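Local atomic coordinates of CRISPR pre-crRNA endoribonuclease Cas5d (Mannheimia succiniciproducens, PDB entry 3KG4), a protein that probably cleaves CRISPR precursor transcripts into crRNA without needing a metal cofactor, as a Cas5d endoribonuclease of the type I-C antiviral system. Residues 32-37 with 189-194; 59-64 with 113-118. All blocks are in the same frame, centred on the assembly; numbering follows the deposited sequence.

Contact 1. Residues 32-37 with 189-194; sequences VITPSA and GWMLHD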
loop_
_atom_site.group_PDB
_atom_site.type_symbol
_atom_site.label_atom_id
_atom_site.label_comp_id
_atom_site.label_asym_id
_atom_site.label_seq_id
_atom_site.Cartn_x
_atom_site.Cartn_y
_atom_site.Cartn_z
ATOM N N VAL A 32 1.314 -2.799 9.786
ATOM C CA VAL A 32 0.988 -1.823 8.745
ATOM C C VAL A 32 0.907 -2.559 7.404
ATOM O O VAL A 32 1.337 -3.713 7.250
ATOM C CB VAL A 32 2.094 -0.730 8.615
ATOM C CG1 VAL A 32 2.332 0.027 10.000
ATOM C CG2 VAL A 32 3.421 -1.351 8.162
ATOM N N ILE A 33 0.410 -1.835 6.416
ATOM C CA ILE A 33 0.388 -2.322 5.057
ATOM C C ILE A 33 1.789 -2.606 4.479
ATOM O O ILE A 33 2.767 -1.872 4.722
ATOM C CB ILE A 33 -0.445 -1.320 4.164
ATOM C CG1 ILE A 33 -0.700 -1.921 2.775
ATOM C CG2 ILE A 33 0.313 -0.008 4.029
ATOM C CD1 ILE A 33 -1.820 -1.240 1.990
ATOM N N THR A 34 1.893 -3.719 3.755
ATOM C CA THR A 34 3.089 -4.099 3.069
ATOM C C THR A 34 3.147 -3.381 1.728
ATOM O O THR A 34 2.105 -2.986 1.204
ATOM C CB THR A 34 3.100 -5.622 2.790
ATOM O OG1 THR A 34 1.887 -5.977 2.087
ATOM C CG2 THR A 34 3.174 -6.424 4.136
ATOM N N PRO A 35 4.362 -3.230 1.155
ATOM C CA PRO A 35 4.519 -2.736 -0.202
ATOM C C PRO A 35 3.700 -3.600 -1.174
ATOM O O PRO A 35 3.066 -3.083 -2.074
ATOM C CB PRO A 35 6.009 -2.926 -0.457
ATOM C CG PRO A 35 6.629 -2.759 0.982
ATOM C CD PRO A 35 5.651 -3.404 1.856
ATOM N N SER A 36 3.736 -4.925 -0.954
ATOM C CA SER A 36 3.001 -5.906 -1.758
ATOM C C SER A 36 1.504 -5.581 -1.831
ATOM O O SER A 36 0.920 -5.482 -2.927
ATOM C CB SER A 36 3.232 -7.310 -1.163
ATOM O OG SER A 36 2.789 -8.293 -2.063
ATOM N N ALA A 37 0.880 -5.357 -0.686
ATOM C CA ALA A 37 -0.544 -5.009 -0.645
ATOM C C ALA A 37 -0.845 -3.643 -1.255
ATOM O O ALA A 37 -1.918 -3.435 -1.893
ATOM C CB ALA A 37 -1.118 -5.088 0.807
ATOM N N GLY A 189 10.502 -4.061 12.231
ATOM C CA GLY A 189 11.154 -5.360 12.021
ATOM C C GLY A 189 11.087 -5.780 10.548
ATOM O O GLY A 189 10.816 -4.970 9.652
ATOM N N TRP A 190 11.341 -7.054 10.307
ATOM C CA TRP A 190 11.404 -7.575 8.944
ATOM C C TRP A 190 9.989 -7.816 8.429
ATOM O O TRP A 190 9.149 -8.367 9.132
ATOM C CB TRP A 190 12.231 -8.848 8.928
ATOM C CG TRP A 190 13.649 -8.601 9.241
ATOM C CD1 TRP A 190 14.314 -8.896 10.417
ATOM C CD2 TRP A 190 14.602 -7.983 8.390
ATOM N NE1 TRP A 190 15.636 -8.461 10.325
ATOM C CE2 TRP A 190 15.827 -7.910 9.096
ATOM C CE3 TRP A 190 14.556 -7.493 7.077
ATOM C CZ2 TRP A 190 16.963 -7.395 8.530
ATOM C CZ3 TRP A 190 15.667 -6.969 6.535
ATOM C CH2 TRP A 190 16.873 -6.922 7.257
ATOM N N MET A 191 9.694 -7.326 7.242
ATOM C CA MET A 191 8.327 -7.426 6.719
ATOM C C MET A 191 8.468 -7.821 5.272
ATOM O O MET A 191 9.450 -7.463 4.626
ATOM C CB MET A 191 7.588 -6.068 6.755
ATOM C CG MET A 191 7.162 -5.525 8.122
ATOM S SD MET A 191 6.005 -4.103 8.160
ATOM C CE MET A 191 4.721 -4.743 6.941
ATOM N N LEU A 192 7.455 -8.506 4.745
ATOM C CA LEU A 192 7.411 -8.796 3.327
ATOM C C LEU A 192 7.488 -7.514 2.545
ATOM O O LEU A 192 6.749 -6.588 2.867
ATOM C CB LEU A 192 6.079 -9.474 3.007
ATOM C CG LEU A 192 5.953 -9.893 1.540
ATOM C CD1 LEU A 192 6.888 -11.098 1.344
ATOM C CD2 LEU A 192 4.470 -10.228 1.261
ATOM N N HIS A 193 8.413 -7.442 1.581
ATOM C CA HIS A 193 8.451 -6.372 0.611
ATOM C C HIS A 193 7.502 -6.813 -0.551
ATOM O O HIS A 193 6.485 -6.180 -0.831
ATOM C CB HIS A 193 9.869 -6.171 0.115
ATOM C CG HIS A 193 10.077 -4.940 -0.716
ATOM N ND1 HIS A 193 9.137 -4.465 -1.608
ATOM C CD2 HIS A 193 11.134 -4.098 -0.811
ATOM C CE1 HIS A 193 9.585 -3.364 -2.186
ATOM N NE2 HIS A 193 10.804 -3.124 -1.732
ATOM N N ASP A 194 7.839 -7.902 -1.216
ATOM C CA ASP A 194 6.949 -8.446 -2.267
ATOM C C ASP A 194 7.392 -9.860 -2.613
ATOM O O ASP A 194 8.391 -10.321 -2.105
ATOM C CB ASP A 194 6.990 -7.540 -3.526
ATOM C CG ASP A 194 5.601 -7.292 -4.151
ATOM O OD1 ASP A 194 5.371 -6.130 -4.614
ATOM O OD2 ASP A 194 4.754 -8.240 -4.164
#

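Contact 2. Residues 59-64 with 113-118; sequences YVLKPI and DVAYVI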
loop_
_atom_site.group_PDB
_atom_site.type_symbol
_atom_site.label_atom_id
_atom_site.label_comp_id
_atom_site.label_asym_id
_atom_site.label_seq_id
_atom_site.Cartn_x
_atom_site.Cartn_y
_atom_site.Cartn_z
ATOM N N TYR A 59 2.866 6.281 4.355
ATOM C CA TYR A 59 2.531 7.107 5.502
ATOM C C TYR A 59 1.475 6.427 6.337
ATOM O O TYR A 59 0.404 6.098 5.829
ATOM C CB TYR A 59 1.970 8.445 5.055
ATOM C CG TYR A 59 2.887 9.283 4.225
ATOM C CD1 TYR A 59 3.593 10.354 4.778
ATOM C CD2 TYR A 59 3.066 9.010 2.873
ATOM C CE1 TYR A 59 4.421 11.156 3.958
ATOM C CE2 TYR A 59 3.895 9.766 2.082
ATOM C CZ TYR A 59 4.547 10.856 2.610
ATOM O OH TYR A 59 5.342 11.593 1.747
ATOM N N VAL A 60 1.753 6.253 7.621
ATOM C CA VAL A 60 0.853 5.587 8.542
ATOM C C VAL A 60 0.182 6.628 9.401
ATOM O O VAL A 60 0.850 7.289 10.205
ATOM C CB VAL A 60 1.589 4.616 9.483
ATOM C CG1 VAL A 60 0.600 3.963 10.416
ATOM C CG2 VAL A 60 2.316 3.588 8.688
ATOM N N LEU A 61 -1.142 6.730 9.268
ATOM C CA LEU A 61 -1.915 7.875 9.784
ATOM C C LEU A 61 -2.606 7.623 11.113
ATOM O O LEU A 61 -2.886 8.563 11.855
ATOM C CB LEU A 61 -2.973 8.294 8.748
ATOM C CG LEU A 61 -2.428 8.642 7.371
ATOM C CD1 LEU A 61 -3.562 9.064 6.441
ATOM C CD2 LEU A 61 -1.381 9.745 7.519
ATOM N N LYS A 62 -2.900 6.364 11.426
ATOM C CA LYS A 62 -3.705 6.067 12.572
ATOM C C LYS A 62 -3.002 5.077 13.507
ATOM O O LYS A 62 -2.198 4.281 13.062
ATOM C CB LYS A 62 -5.058 5.533 12.123
ATOM C CG LYS A 62 -5.992 6.620 11.593
ATOM C CD LYS A 62 -7.348 6.047 11.283
ATOM C CE LYS A 62 -8.474 7.030 11.545
ATOM N NZ LYS A 62 -9.777 6.529 10.986
ATOM N N PRO A 63 -3.274 5.177 14.815
ATOM C CA PRO A 63 -2.623 4.302 15.775
ATOM C C PRO A 63 -2.838 2.829 15.427
ATOM O O PRO A 63 -3.887 2.456 14.943
ATOM C CB PRO A 63 -3.303 4.655 17.112
ATOM C CG PRO A 63 -4.010 5.939 16.859
ATOM C CD PRO A 63 -4.364 5.949 15.429
ATOM N N ILE A 64 -1.768 2.057 15.591
ATOM C CA ILE A 64 -1.729 0.630 15.326
ATOM C C ILE A 64 -2.538 -0.108 16.400
ATOM O O ILE A 64 -2.155 -0.109 17.581
ATOM C CB ILE A 64 -0.248 0.152 15.241
ATOM C CG1 ILE A 64 0.480 0.944 14.142
ATOM C CG2 ILE A 64 -0.167 -1.371 14.932
ATOM C CD1 ILE A 64 1.974 0.721 14.032
ATOM N N ASP A 113 -9.308 0.142 12.076
ATOM C CA ASP A 113 -9.367 1.594 11.825
ATOM C C ASP A 113 -8.049 2.146 11.286
ATOM O O ASP A 113 -7.326 2.879 11.964
ATOM C CB ASP A 113 -9.794 2.364 13.069
ATOM C CG ASP A 113 -11.230 2.061 13.487
ATOM O OD1 ASP A 113 -12.134 1.911 12.610
ATOM O OD2 ASP A 113 -11.448 2.010 14.718
ATOM N N VAL A 114 -7.737 1.766 10.064
ATOM C CA VAL A 114 -6.470 2.097 9.477
ATOM C C VAL A 114 -6.669 3.194 8.435
ATOM O O VAL A 114 -7.749 3.306 7.840
ATOM C CB VAL A 114 -5.825 0.886 8.732
ATOM C CG1 VAL A 114 -5.558 -0.260 9.671
ATOM C CG2 VAL A 114 -6.700 0.406 7.572
ATOM N N ALA A 115 -5.594 3.924 8.187
ATOM C CA ALA A 115 -5.493 4.830 7.055
ATOM C C ALA A 115 -4.048 5.082 6.717
ATOM O O ALA A 115 -3.199 5.303 7.605
ATOM C CB ALA A 115 -6.203 6.140 7.370
ATOM N N TYR A 116 -3.773 5.095 5.423
ATOM C CA TYR A 116 -2.436 5.317 4.932
ATOM C C TYR A 116 -2.425 6.298 3.768
ATOM O O TYR A 116 -3.448 6.499 3.118
ATOM C CB TYR A 116 -1.791 4.020 4.454
ATOM C CG TYR A 116 -1.953 2.848 5.420
ATOM C CD1 TYR A 116 -1.077 2.675 6.496
ATOM C CD2 TYR A 116 -2.977 1.927 5.266
ATOM C CE1 TYR A 116 -1.246 1.646 7.367
ATOM C CE2 TYR A 116 -3.134 0.869 6.173
ATOM C CZ TYR A 116 -2.250 0.729 7.196
ATOM O OH TYR A 116 -2.394 -0.294 8.116
ATOM N N VAL A 117 -1.246 6.824 3.482
ATOM C CA VAL A 117 -0.942 7.346 2.150
ATOM C C VAL A 117 0.118 6.470 1.538
ATOM O O VAL A 117 1.158 6.154 2.176
ATOM C CB VAL A 117 -0.447 8.826 2.160
ATOM C CG1 VAL A 117 -0.198 9.310 0.732
ATOM C CG2 VAL A 117 -1.499 9.669 2.815
ATOM N N ILE A 118 -0.141 6.080 0.294
ATOM C CA ILE A 118 0.800 5.335 -0.532
ATOM C C ILE A 118 1.390 6.271 -1.556
ATOM O O ILE A 118 0.643 6.909 -2.338
ATOM C CB ILE A 118 0.079 4.227 -1.294
ATOM C CG1 ILE A 118 -0.667 3.312 -0.321
ATOM C CG2 ILE A 118 1.059 3.494 -2.212
ATOM C CD1 ILE A 118 0.189 2.813 0.853
HETATM O O HOH W 1 -3.205 3.452 9.928
HETATM O O HOH W 2 -9.861 4.406 9.203
HETATM O O HOH W 3 -6.510 3.204 14.630
#

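Contact 1. Residues 32-37 with 189-194
The carboxylate of Asp194 takes a hydrogen bond from Ser36, OG to OD2 2.9 Å, while its other oxygen, OD1, forms a salt bridge with Arg39 one turn further along helix 35-45. Ser36 OG approaches OD2 from well above the carboxylate plane, 62° out of it, a position it reaches because it stands opposite the backbone N (chi1 -167°) and leans off the first turn toward the strand. Thr34 is the N-cap of the same helix: its OG1 accepts from Ala37 N at 3.0 Å. Pro35, the first helical residue, sets CB 3.3 Å from His193 O and 3.7 Å from His193 ND1, coming at the imidazole obliquely, the two side chains running nearly perpendicular to each other. His193 NE2 is held by Pro218 O. In the antiparallel Cas5 sheet, strand 186-195 lies at the border next to strand 203-211, and a classic beta bulge sets two residues, His193 and Asp194, against the single His204 of the neighbouring strand. Leu192 O lies 3.5 Å from Pro35 CD, buried and without a polar partner in the model. At the other end Met191 bends at its last torsion (chi3 48°), which brings CE to 3.6 Å from Thr34 CG2; its SD rests 3.8 Å from Val32 CG2, the two side chains roughly perpendicular.

Contact 2. Residues 59-64 with 113-118
Tyr59 pairs with Val117 in a hydrogen-bonded antiparallel bridge, where strands 51-60 and 114-124 run side by side within the central antiparallel sheet of the Cas5 fold. Tyr59 N donates to Val117 O at 2.8 Å, in the carbonyl plane, and Val117 N returns a bond to a lone pair of Tyr59 O. That same Tyr59 O also receives a CA-H...O contact from Tyr116 CA, 3.1 Å away. The Tyr59 ring meets its strand partner with its CD2 side, CD2 3.6 Å from Val117 CB and Val117 O in the ring plane at that edge; its hydroxyl is bonded to Glu119. Val60 then faces Tyr116 as a non-hydrogen-bonded pair on the face opposite Tyr59 and Val117, the two side chains extending in parallel from neighbouring strands, with Val60 CG2 meeting CD1 of the ring. At Leu61 regular strand pairing ends, although its N still donates to Ala115 O, 3.0 Å away and nearly in line with the C=O bond. The Leu61 side chain lies on the Tyr59 side, and CD1 touches both Ala115 CB and Val117 CG2. From Lys62 on, the two chains part and water fills in: one molecule accepts from both Lys62 N and Ala115 N. The aliphatic chain of Lys62 passes over a single carbonyl oxygen, CD 3.2 Å from Asp113 O, while the Asp113 carboxylate turns to a salt bridge with Arg65. A kink at chi3 (146°) carries the Lys62 amine on to a second water, 2.8 Å from NZ, which in turn donates to Val114 O.

Both contacts are largely buried and reach the same antiparallel sheet, but at different places across it. Contact 2 joins two adjacent inner strands, so backbone hydrogen bonds in register join them, with apolar side chains alongside, until water replaces those bonds near Lys62. Contact 1 instead sets the start of helix 35-45 against border strand 186-195, with one serine-aspartate hydrogen bond and packing of proline and methionine in place of regular pairing. Their centres lie about 14 Å apart, yet they meet: Val32 CG1 packs on Val60 CG2 at 3.8 Å, and Tyr116 OH comes within 3.6 Å of Ile33 N. The chain leading into the helix thus covers the Val60 and Tyr116 face.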